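Side-chain contacts in enolase from the environmental genome shotgun sequencing of the Sargasso Sea (PDB 2QGY), which is of unassigned function but probably catalyses magnesium-dependent chemistry on a carboxylate substrate, as its relatives in the enolase superfamily do: residues K61-I66 against S102-A107; S235-I240 against R261-R266; S255-F260 against I285-N290; N305-S310 against A327-D332. All blocks are in the same frame, centred on the assembly; numbering follows the deposited sequence. Where two conformers were deposited one is given.

Contact 1 lies within the N-terminal domain, while contacts 2, 3 and 4 belong to the C-terminal barrel domain. Contacts 1 and 4 are wholly buried: the first packs isoleucine methyls on an alanine between two helices, the other sets a methionine sulfur against strand backbone. Contacts 2 and 3 are partly buried, share helix 257-265 and meet through Ile264 and Ile288. Contact 3 is apolar, whereas contact 2 joins a leucine pair to a hydrated arginine at the subunit interface. Although their centres lie about 19 Å apart, contacts 1 and 3 touch where Ser102 OG meets Ser255 OG, a probable hydrogen bond between the two domains. Contact 4 touches none of the other three and no other chain.

Contact 1 (K61-I66 against S102-A107); sequences KGIAII and SSATSA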
# COMPACT_ATOMS: atom_id res chain seq x y z
N LYS A 61 12.40 0.50 -8.77
CA LYS A 61 13.37 -0.55 -8.43
C LYS A 61 12.86 -1.39 -7.25
O LYS A 61 13.05 -2.61 -7.22
CB LYS A 61 14.74 0.07 -8.11
CG LYS A 61 15.44 0.64 -9.34
CD LYS A 61 16.93 0.87 -9.11
CE LYS A 61 17.19 2.01 -8.16
NZ LYS A 61 18.66 2.41 -8.09
N GLY A 62 12.19 -0.73 -6.30
CA GLY A 62 11.60 -1.42 -5.15
C GLY A 62 10.57 -2.44 -5.60
O GLY A 62 10.57 -3.58 -5.13
N ILE A 63 9.72 -2.05 -6.54
CA ILE A 63 8.71 -2.96 -7.08
C ILE A 63 9.40 -4.16 -7.76
O ILE A 63 9.03 -5.33 -7.54
CB ILE A 63 7.75 -2.20 -8.01
CG1 ILE A 63 6.87 -1.20 -7.20
CG2 ILE A 63 6.86 -3.17 -8.82
CD1 ILE A 63 6.18 -0.19 -8.08
N ALA A 64 10.40 -3.86 -8.58
CA ALA A 64 11.14 -4.93 -9.29
C ALA A 64 11.80 -5.94 -8.34
O ALA A 64 11.81 -7.15 -8.61
CB ALA A 64 12.18 -4.31 -10.21
N ILE A 65 12.39 -5.43 -7.27
CA ILE A 65 13.00 -6.28 -6.26
C ILE A 65 11.98 -7.19 -5.56
O ILE A 65 12.25 -8.38 -5.33
CB ILE A 65 13.84 -5.44 -5.26
CG1 ILE A 65 15.06 -4.83 -5.97
CG2 ILE A 65 14.21 -6.26 -4.00
CD1 ILE A 65 15.95 -5.82 -6.71
N ILE A 66 10.80 -6.65 -5.28
CA ILE A 66 9.70 -7.45 -4.76
C ILE A 66 9.24 -8.52 -5.75
O ILE A 66 9.09 -9.68 -5.37
CB ILE A 66 8.51 -6.54 -4.32
CG1 ILE A 66 8.92 -5.70 -3.11
CG2 ILE A 66 7.28 -7.40 -3.97
CD1 ILE A 66 7.89 -4.57 -2.84
N SER A 102 0.93 -4.67 -4.66
CA SER A 102 -0.15 -5.04 -5.58
C SER A 102 0.33 -4.89 -7.02
O SER A 102 -0.10 -5.68 -7.89
CB SER A 102 -1.42 -4.17 -5.33
OG SER A 102 -1.99 -4.45 -4.05
N SER A 103 1.18 -3.90 -7.29
CA SER A 103 1.79 -3.77 -8.64
C SER A 103 2.71 -4.97 -8.95
O SER A 103 2.70 -5.51 -10.06
CB SER A 103 2.60 -2.50 -8.80
OG SER A 103 1.74 -1.38 -8.83
N ALA A 104 3.51 -5.34 -7.95
CA ALA A 104 4.39 -6.52 -8.10
C ALA A 104 3.60 -7.80 -8.41
O ALA A 104 3.95 -8.52 -9.35
CB ALA A 104 5.23 -6.73 -6.83
N THR A 105 2.55 -8.08 -7.64
CA THR A 105 1.80 -9.33 -7.81
C THR A 105 1.00 -9.25 -9.09
O THR A 105 0.82 -10.24 -9.73
CB THR A 105 0.84 -9.65 -6.65
OG1 THR A 105 -0.18 -8.64 -6.54
CG2 THR A 105 1.64 -9.69 -5.33
N SER A 106 0.52 -8.06 -9.46
CA SER A 106 -0.15 -7.91 -10.79
C SER A 106 0.75 -8.39 -11.93
O SER A 106 0.29 -9.10 -12.84
CB SER A 106 -0.52 -6.45 -11.09
OG SER A 106 -1.49 -6.06 -10.16
N ALA A 107 1.99 -7.94 -11.93
CA ALA A 107 2.87 -8.22 -13.05
C ALA A 107 3.04 -9.75 -13.15
O ALA A 107 2.97 -10.29 -14.25
CB ALA A 107 4.21 -7.54 -12.89
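Ile63 and Ile66, three residues apart on helix 60-74, both present their CG2 methyls to Ala104 of helix 99-120. The closer is Ile66, whose CG2 reaches Ala104 CB at 3.6 Å; Ile63 CG2 stands 4.4 Å from the same CB and 4.1 Å from Ala104 N, so it rests against the backbone as much as against the methyl. It also touches the flank of Ser103, CG2 to CB at 4.3 Å. The two isoleucines have nearly identical conformations. With chi1 at -68° in Ile63 and -67° in Ile66, CG1 is anti to the carbonyl carbon and CG2 anti to the backbone N, which directs the short branch at the facing helix. Ala104 contributes the largest buried area of the contact, and its small side chain matches the 8.8 Å approach of the axes, which cross at -52°. The pairing of Ile63 and Ala104 has the nearest alpha carbons, CA to CA 5.7 Å. Within helix 99-120, Ser102 O receives two bonds, from Ser106 N at 2.9 Å and from Ser106 OG at 2.7 Å, arriving from opposite faces of the carbonyl plane; Ser106 OG has a second partner in Gly280 N. Ser103 OG bonds to Phe54 O and Leu99 O, and it is CB that meets Ile63. Ala53 of strand 48-53 touches both Ile63 and Ser103, and Lys61 forms a salt bridge to Glu69 of the second subunit. Helices packed together beside an antiparallel sheet are characteristic of the N-terminal capping domain of the enolase superfamily.

Contact 2 (S235-I240 against R261-R266); sequences SLLTEI and RELISR
Leu263 overlaps Leu237 through a single pair of methyls, CD2 to CD1 at 3.6 Å, the two side chains crossing obliquely. Beside them Thr238 CG2 lies 3.5 Å from Arg266 O, a methyl against a backbone carbonyl. The hydroxyl of Thr238 donates to Ser235 O at 2.7 Å, and receives a bond from a water lying 2.6 Å from Thr238 OG1. That water accepts from Arg266 NH1 at 2.9 Å, linking the two segments through one molecule. Bends at chi2 (-87°) and chi3 (-69°) fold the Arg266 chain, and its NH2 forms a salt bridge with Glu262 OE2 at 2.9 Å, using the carboxylate's anti lone pair with the oxygen almost in the guanidinium plane. Water and carboxylate both meet the guanidinium edge. Arg266 NH1 is 3.3 Å from Ser235 N; both are donors and do not bond. Glu262 of the second subunit forms a salt bridge with Arg266 NH1 and a hydrogen bond with Ser235 OG, placing this polar edge at the dimer interface; together with it, water and the chain's own Glu262 probably fix the guanidinium rotation. Inward, Leu237 and Leu263 rest on Thr250 of strand 248-250, which connects helices 234-243 and 257-265 in the barrel.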
# COMPACT_ATOMS: atom_id res chain seq x y z
N SER A 235 -16.69 8.66 2.94
CA SER A 235 -17.72 9.60 3.40
C SER A 235 -17.90 10.73 2.40
O SER A 235 -19.05 11.07 2.03
CB SER A 235 -17.35 10.16 4.78
OG SER A 235 -17.39 9.10 5.72
N LEU A 236 -16.80 11.33 1.96
CA LEU A 236 -16.84 12.45 0.99
C LEU A 236 -17.27 11.99 -0.39
O LEU A 236 -17.99 12.71 -1.09
CB LEU A 236 -15.49 13.14 0.89
CG LEU A 236 -15.30 14.44 1.66
CD1 LEU A 236 -15.29 14.17 3.16
CD2 LEU A 236 -14.02 15.14 1.20
N LEU A 237 -16.85 10.79 -0.78
CA LEU A 237 -17.27 10.28 -2.09
C LEU A 237 -18.79 10.17 -2.14
O LEU A 237 -19.44 10.57 -3.13
CB LEU A 237 -16.67 8.89 -2.38
CG LEU A 237 -15.27 8.74 -2.96
CD1 LEU A 237 -14.87 7.26 -2.83
CD2 LEU A 237 -15.25 9.19 -4.41
N THR A 238 -19.36 9.60 -1.09
CA THR A 238 -20.81 9.45 -1.05
C THR A 238 -21.45 10.83 -1.08
O THR A 238 -22.40 11.05 -1.80
CB THR A 238 -21.28 8.61 0.15
OG1 THR A 238 -21.05 9.33 1.37
CG2 THR A 238 -20.57 7.22 0.18
N GLU A 239 -20.91 11.77 -0.32
CA GLU A 239 -21.46 13.12 -0.28
C GLU A 239 -21.48 13.77 -1.69
O GLU A 239 -22.50 14.33 -2.11
CB GLU A 239 -20.67 13.97 0.70
CG GLU A 239 -20.96 15.45 0.58
CD GLU A 239 -20.31 16.23 1.69
OE1 GLU A 239 -20.04 15.62 2.75
OE2 GLU A 239 -20.12 17.46 1.50
N ILE A 240 -20.38 13.65 -2.42
CA ILE A 240 -20.30 14.15 -3.80
C ILE A 240 -21.28 13.47 -4.72
O ILE A 240 -22.01 14.14 -5.48
CB ILE A 240 -18.88 14.00 -4.42
CG1 ILE A 240 -17.89 14.97 -3.75
CG2 ILE A 240 -18.93 14.21 -5.97
CD1 ILE A 240 -18.04 16.44 -4.14
N ARG A 261 -15.18 -3.58 -2.08
CA ARG A 261 -16.41 -4.08 -1.47
C ARG A 261 -17.04 -3.02 -0.57
O ARG A 261 -18.24 -2.89 -0.56
CB ARG A 261 -16.17 -5.38 -0.69
CG ARG A 261 -16.11 -6.54 -1.63
CD ARG A 261 -15.50 -7.78 -1.02
NE ARG A 261 -15.50 -8.85 -2.00
CZ ARG A 261 -14.77 -9.96 -1.89
NH1 ARG A 261 -13.99 -10.14 -0.83
NH2 ARG A 261 -14.83 -10.89 -2.82
N GLU A 262 -16.22 -2.28 0.18
CA GLU A 262 -16.74 -1.17 0.99
C GLU A 262 -17.37 -0.10 0.09
O GLU A 262 -18.44 0.42 0.44
CB GLU A 262 -15.64 -0.55 1.85
CG GLU A 262 -16.08 0.67 2.73
CD GLU A 262 -17.02 0.30 3.88
OE1 GLU A 262 -17.11 -0.89 4.21
OE2 GLU A 262 -17.66 1.23 4.45
N LEU A 263 -16.73 0.25 -1.03
CA LEU A 263 -17.32 1.27 -1.93
C LEU A 263 -18.68 0.77 -2.44
O LEU A 263 -19.63 1.53 -2.51
CB LEU A 263 -16.43 1.58 -3.15
CG LEU A 263 -15.06 2.23 -2.89
CD1 LEU A 263 -14.32 2.17 -4.22
CD2 LEU A 263 -15.26 3.71 -2.48
N ILE A 264 -18.76 -0.51 -2.78
CA ILE A 264 -20.06 -1.06 -3.22
C ILE A 264 -21.12 -0.94 -2.12
O ILE A 264 -22.27 -0.53 -2.40
CB ILE A 264 -19.93 -2.53 -3.69
CG1 ILE A 264 -19.13 -2.63 -4.98
CG2 ILE A 264 -21.32 -3.15 -4.00
CD1 ILE A 264 -18.74 -4.11 -5.33
N SER A 265 -20.73 -1.30 -0.89
CA SER A 265 -21.61 -1.32 0.30
C SER A 265 -22.19 0.04 0.56
O SER A 265 -23.34 0.18 1.00
CB SER A 265 -20.81 -1.69 1.55
OG SER A 265 -20.49 -3.06 1.57
N ARG A 266 -21.35 1.05 0.33
CA ARG A 266 -21.67 2.42 0.66
C ARG A 266 -22.29 3.21 -0.50
O ARG A 266 -22.52 4.42 -0.36
CB ARG A 266 -20.39 3.12 1.13
CG ARG A 266 -19.78 2.55 2.45
CD ARG A 266 -20.37 3.20 3.71
NE ARG A 266 -19.95 4.59 3.82
CZ ARG A 266 -18.75 4.99 4.27
NH1 ARG A 266 -18.48 6.28 4.33
NH2 ARG A 266 -17.82 4.11 4.68
O HOH W 1 -20.84 7.81 3.48

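Contact 3 (S255-F260 against I285-N290); sequences SGLVHF and IIEISN
Ile288, the residue with most surface buried here, lays its CG1 branch against Phe260 CB, while Leu257 meets its CB. Its CD1 comes within 3.3 Å of Phe260 CB, and its CG1 within 3.4 Å of the same atom; these are tight spacings for carbon pairs, and the side chains cross at about a right angle. The conformation explains the reach: with chi1 at -156°, CG1 is roughly anti to the backbone N, though well short of exact alignment, and extends toward helix 257-265. Leu257 follows in buried area. Its CD2 lies 4.3 Å from Ile288 CB and 4.1 Å from Glu287 CG, so one methyl touches two consecutive residues; the Leu257 and Glu287 side chains cross at about a right angle. Phe260 meets Ile288 chiefly through CB, while its ring turns elsewhere: His259 CD2 stands 4.3 Å above the plane over the centre of one face, Gly256 O is at the ring edge, and Phe272 forms an edge-to-face pair. Gly256 occupies the N-cap position of the helix with a positive phi of 95°. Met279, in a loop, also packs on Phe260. Helices 257-265 and 282-294, joined through the short strand 271-272, pack side by side on the outside of a parallel barrel, as adjacent helices do in the TIM-barrel fold of enolase-superfamily C-terminal domains.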
# COMPACT_ATOMS: atom_id res chain seq x y z
N SER A 255 -6.17 -0.57 -4.10
CA SER A 255 -6.08 -1.96 -4.55
C SER A 255 -6.70 -2.85 -3.51
O SER A 255 -6.95 -2.42 -2.37
CB SER A 255 -4.61 -2.39 -4.84
OG SER A 255 -3.79 -2.22 -3.67
N GLY A 256 -6.95 -4.09 -3.88
CA GLY A 256 -7.49 -5.06 -2.95
C GLY A 256 -9.00 -5.14 -3.02
O GLY A 256 -9.70 -4.14 -3.27
N LEU A 257 -9.53 -6.31 -2.75
CA LEU A 257 -10.98 -6.49 -2.84
C LEU A 257 -11.75 -5.74 -1.76
O LEU A 257 -12.83 -5.24 -2.01
CB LEU A 257 -11.34 -7.97 -2.74
CG LEU A 257 -10.95 -8.85 -3.92
CD1 LEU A 257 -11.15 -10.31 -3.56
CD2 LEU A 257 -11.77 -8.46 -5.16
N VAL A 258 -11.18 -5.66 -0.55
CA VAL A 258 -11.93 -5.15 0.60
C VAL A 258 -12.35 -3.69 0.41
O VAL A 258 -13.51 -3.37 0.66
CB VAL A 258 -11.12 -5.31 1.90
CG1 VAL A 258 -11.89 -4.70 3.09
CG2 VAL A 258 -10.81 -6.80 2.15
N HIS A 259 -11.43 -2.83 -0.05
CA HIS A 259 -11.79 -1.42 -0.25
C HIS A 259 -12.94 -1.33 -1.27
O HIS A 259 -13.91 -0.58 -1.07
CB HIS A 259 -10.58 -0.61 -0.71
CG HIS A 259 -10.92 0.80 -1.11
ND1 HIS A 259 -11.27 1.77 -0.19
CD2 HIS A 259 -11.05 1.37 -2.33
CE1 HIS A 259 -11.52 2.90 -0.83
NE2 HIS A 259 -11.41 2.68 -2.13
N PHE A 260 -12.83 -2.07 -2.37
CA PHE A 260 -13.89 -1.99 -3.40
C PHE A 260 -15.22 -2.55 -2.93
O PHE A 260 -16.28 -1.99 -3.28
CB PHE A 260 -13.44 -2.56 -4.75
CG PHE A 260 -12.34 -1.73 -5.42
CD1 PHE A 260 -12.67 -0.64 -6.22
CD2 PHE A 260 -11.00 -1.98 -5.13
CE1 PHE A 260 -11.68 0.16 -6.79
CE2 PHE A 260 -10.00 -1.19 -5.70
CZ PHE A 260 -10.33 -0.11 -6.52
N ILE A 285 -9.50 -8.19 -10.33
CA ILE A 285 -10.24 -7.27 -11.18
C ILE A 285 -11.55 -7.91 -11.66
O ILE A 285 -12.62 -7.30 -11.62
CB ILE A 285 -9.37 -6.86 -12.39
CG1 ILE A 285 -8.29 -5.89 -11.92
CG2 ILE A 285 -10.21 -6.25 -13.53
CD1 ILE A 285 -7.44 -5.34 -12.99
N ILE A 286 -11.46 -9.15 -12.10
CA ILE A 286 -12.65 -9.89 -12.53
C ILE A 286 -13.66 -10.12 -11.40
O ILE A 286 -14.86 -9.98 -11.62
CB ILE A 286 -12.26 -11.24 -13.18
CG1 ILE A 286 -11.48 -11.04 -14.49
CG2 ILE A 286 -13.50 -12.11 -13.40
CD1 ILE A 286 -12.27 -10.36 -15.61
N GLU A 287 -13.18 -10.46 -10.21
CA GLU A 287 -14.05 -10.66 -9.05
C GLU A 287 -14.80 -9.38 -8.70
O GLU A 287 -16.01 -9.40 -8.49
CB GLU A 287 -13.24 -11.13 -7.84
CG GLU A 287 -14.09 -11.46 -6.60
CD GLU A 287 -15.29 -12.36 -6.91
OE1 GLU A 287 -15.09 -13.42 -7.56
OE2 GLU A 287 -16.43 -12.03 -6.48
N ILE A 288 -14.08 -8.26 -8.66
CA ILE A 288 -14.73 -6.99 -8.37
C ILE A 288 -15.64 -6.52 -9.51
O ILE A 288 -16.68 -5.91 -9.26
CB ILE A 288 -13.74 -5.90 -7.93
CG1 ILE A 288 -14.48 -4.85 -7.09
CG2 ILE A 288 -13.03 -5.25 -9.12
CD1 ILE A 288 -14.87 -5.42 -5.65
N SER A 289 -15.31 -6.85 -10.76
CA SER A 289 -16.18 -6.50 -11.89
C SER A 289 -17.53 -7.19 -11.73
O SER A 289 -18.59 -6.60 -11.91
CB SER A 289 -15.53 -6.89 -13.22
OG SER A 289 -14.38 -6.09 -13.47
N ASN A 290 -17.49 -8.45 -11.31
CA ASN A 290 -18.72 -9.25 -11.17
C ASN A 290 -19.60 -8.71 -10.04
O ASN A 290 -20.81 -8.50 -10.20
CB ASN A 290 -18.34 -10.72 -10.94
CG ASN A 290 -17.70 -11.38 -12.17
OD1 ASN A 290 -17.18 -12.52 -12.08
ND2 ASN A 290 -17.73 -10.70 -13.32

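Contact 4 (N305-S310 against A327-D332); sequences NSMSVS and AEIFPD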
# COMPACT_ATOMS: atom_id res chain seq x y z
N ASN A 305 0.22 3.13 -18.08
CA ASN A 305 1.22 2.05 -18.19
C ASN A 305 1.66 2.08 -19.65
O ASN A 305 1.23 2.96 -20.43
CB ASN A 305 0.56 0.69 -17.95
CG ASN A 305 0.04 0.50 -16.52
OD1 ASN A 305 0.81 0.56 -15.56
ND2 ASN A 305 -1.23 0.22 -16.39
N SER A 306 2.52 1.14 -20.05
CA SER A 306 2.81 1.05 -21.50
C SER A 306 1.58 0.63 -22.26
O SER A 306 0.66 0.05 -21.70
CB SER A 306 3.91 0.05 -21.78
OG SER A 306 3.38 -1.25 -22.02
N MET A 307 1.56 0.92 -23.56
CA MET A 307 0.45 0.48 -24.39
C MET A 307 0.74 -0.89 -25.00
O MET A 307 0.13 -1.28 -26.01
CB MET A 307 0.06 1.54 -25.47
CG MET A 307 -0.57 2.88 -24.95
SD MET A 307 -2.20 2.63 -24.19
CE MET A 307 -1.75 2.64 -22.44
N SER A 308 1.64 -1.65 -24.36
CA SER A 308 1.97 -3.00 -24.78
C SER A 308 1.29 -4.01 -23.86
O SER A 308 0.10 -4.31 -24.04
CB SER A 308 3.51 -3.19 -24.88
OG SER A 308 4.21 -3.09 -23.63
N VAL A 309 2.01 -4.51 -22.85
CA VAL A 309 1.53 -5.64 -22.01
C VAL A 309 0.29 -5.25 -21.18
O VAL A 309 -0.76 -5.91 -21.24
CB VAL A 309 2.66 -6.21 -21.10
CG1 VAL A 309 2.16 -7.36 -20.29
CG2 VAL A 309 3.87 -6.67 -21.95
N SER A 310 0.39 -4.16 -20.43
CA SER A 310 -0.77 -3.66 -19.65
C SER A 310 -1.99 -3.39 -20.54
O SER A 310 -3.11 -3.80 -20.19
CB SER A 310 -0.42 -2.38 -18.91
OG SER A 310 0.54 -2.63 -17.91
N ALA A 327 -12.38 1.85 -22.09
CA ALA A 327 -11.04 1.52 -21.61
C ALA A 327 -10.05 2.61 -21.92
O ALA A 327 -10.09 3.19 -23.01
CB ALA A 327 -10.59 0.18 -22.23
N GLU A 328 -9.13 2.89 -20.98
CA GLU A 328 -8.28 4.06 -21.08
C GLU A 328 -7.05 3.84 -21.99
O GLU A 328 -6.32 2.83 -21.83
CB GLU A 328 -7.76 4.44 -19.68
CG GLU A 328 -6.88 5.67 -19.72
CD GLU A 328 -6.53 6.20 -18.33
OE1 GLU A 328 -6.39 5.36 -17.41
OE2 GLU A 328 -6.42 7.43 -18.16
N ILE A 329 -6.83 4.74 -22.93
CA ILE A 329 -5.59 4.74 -23.73
C ILE A 329 -4.88 6.10 -23.63
O ILE A 329 -5.53 7.12 -23.46
CB ILE A 329 -5.82 4.37 -25.22
CG1 ILE A 329 -6.64 5.42 -25.92
CG2 ILE A 329 -6.47 2.97 -25.38
CD1 ILE A 329 -6.16 5.70 -27.33
N PHE A 330 -3.56 6.07 -23.70
CA PHE A 330 -2.74 7.27 -23.80
C PHE A 330 -2.23 7.27 -25.23
O PHE A 330 -1.33 6.50 -25.55
CB PHE A 330 -1.57 7.24 -22.81
CG PHE A 330 -1.96 7.61 -21.43
CD1 PHE A 330 -1.68 8.88 -20.93
CD2 PHE A 330 -2.64 6.70 -20.63
CE1 PHE A 330 -2.06 9.22 -19.64
CE2 PHE A 330 -3.03 7.04 -19.32
CZ PHE A 330 -2.74 8.31 -18.83
N PRO A 331 -2.87 8.06 -26.10
CA PRO A 331 -2.48 7.99 -27.50
C PRO A 331 -0.99 8.28 -27.70
O PRO A 331 -0.38 7.64 -28.55
CB PRO A 331 -3.34 9.07 -28.17
CG PRO A 331 -4.58 9.11 -27.33
CD PRO A 331 -3.98 9.01 -25.89
N ASP A 332 -0.41 9.16 -26.89
CA ASP A 332 1.01 9.54 -27.05
C ASP A 332 1.99 8.44 -26.67
O ASP A 332 3.17 8.54 -26.95
CB ASP A 332 1.35 10.86 -26.35
CG ASP A 332 0.97 10.85 -24.86
OD1 ASP A 332 -0.20 10.55 -24.52
OD2 ASP A 332 1.85 11.18 -24.04
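In the C-terminal barrel domain, the turn leading into helix 309-320 sets Met307 against Ile329 and Phe330, where strand 327-329 runs out into loop; the Phe330 side chain lies about 8 Å from the bound magnesium ion. Met307 carries the contact through its thioether. SD is 3.7 Å from Phe330 N and 4.0 Å from Ile329 CA, with Ile329 CB at 4.1 Å, so the sulfur lies along the backbone between the two residues. Its CG adds an approach of 3.7 Å to Phe330 O. The bends at chi2 (-66°) and chi3 (100°) leave SD nearest the amide, with CE 4.1 Å from Phe330 N. That amide is buried by the contact and has no hydrogen-bonding partner in the model; the sulfur is merely its neighbour. The turn holding Met307 is fixed by serines on both sides of it: Ser306 OG accepts from Ser308 N at 2.9 Å with an N-H...O angle of 156°, forming an ST turn, and from Ser308 OG at 2.6 Å. Glu52 of strand 48-53 bonds to Ser306 OG as well, and Ser337 OG to Met307 N. Strand 327-329 pairs in parallel with 135-141, the Ile329 backbone hydrogen-bonding to Tyr139 and Thr141, while Ile334 of helix 334-338 packs on Met307 and the Phe330 ring meets those of Trp304 and Tyr333.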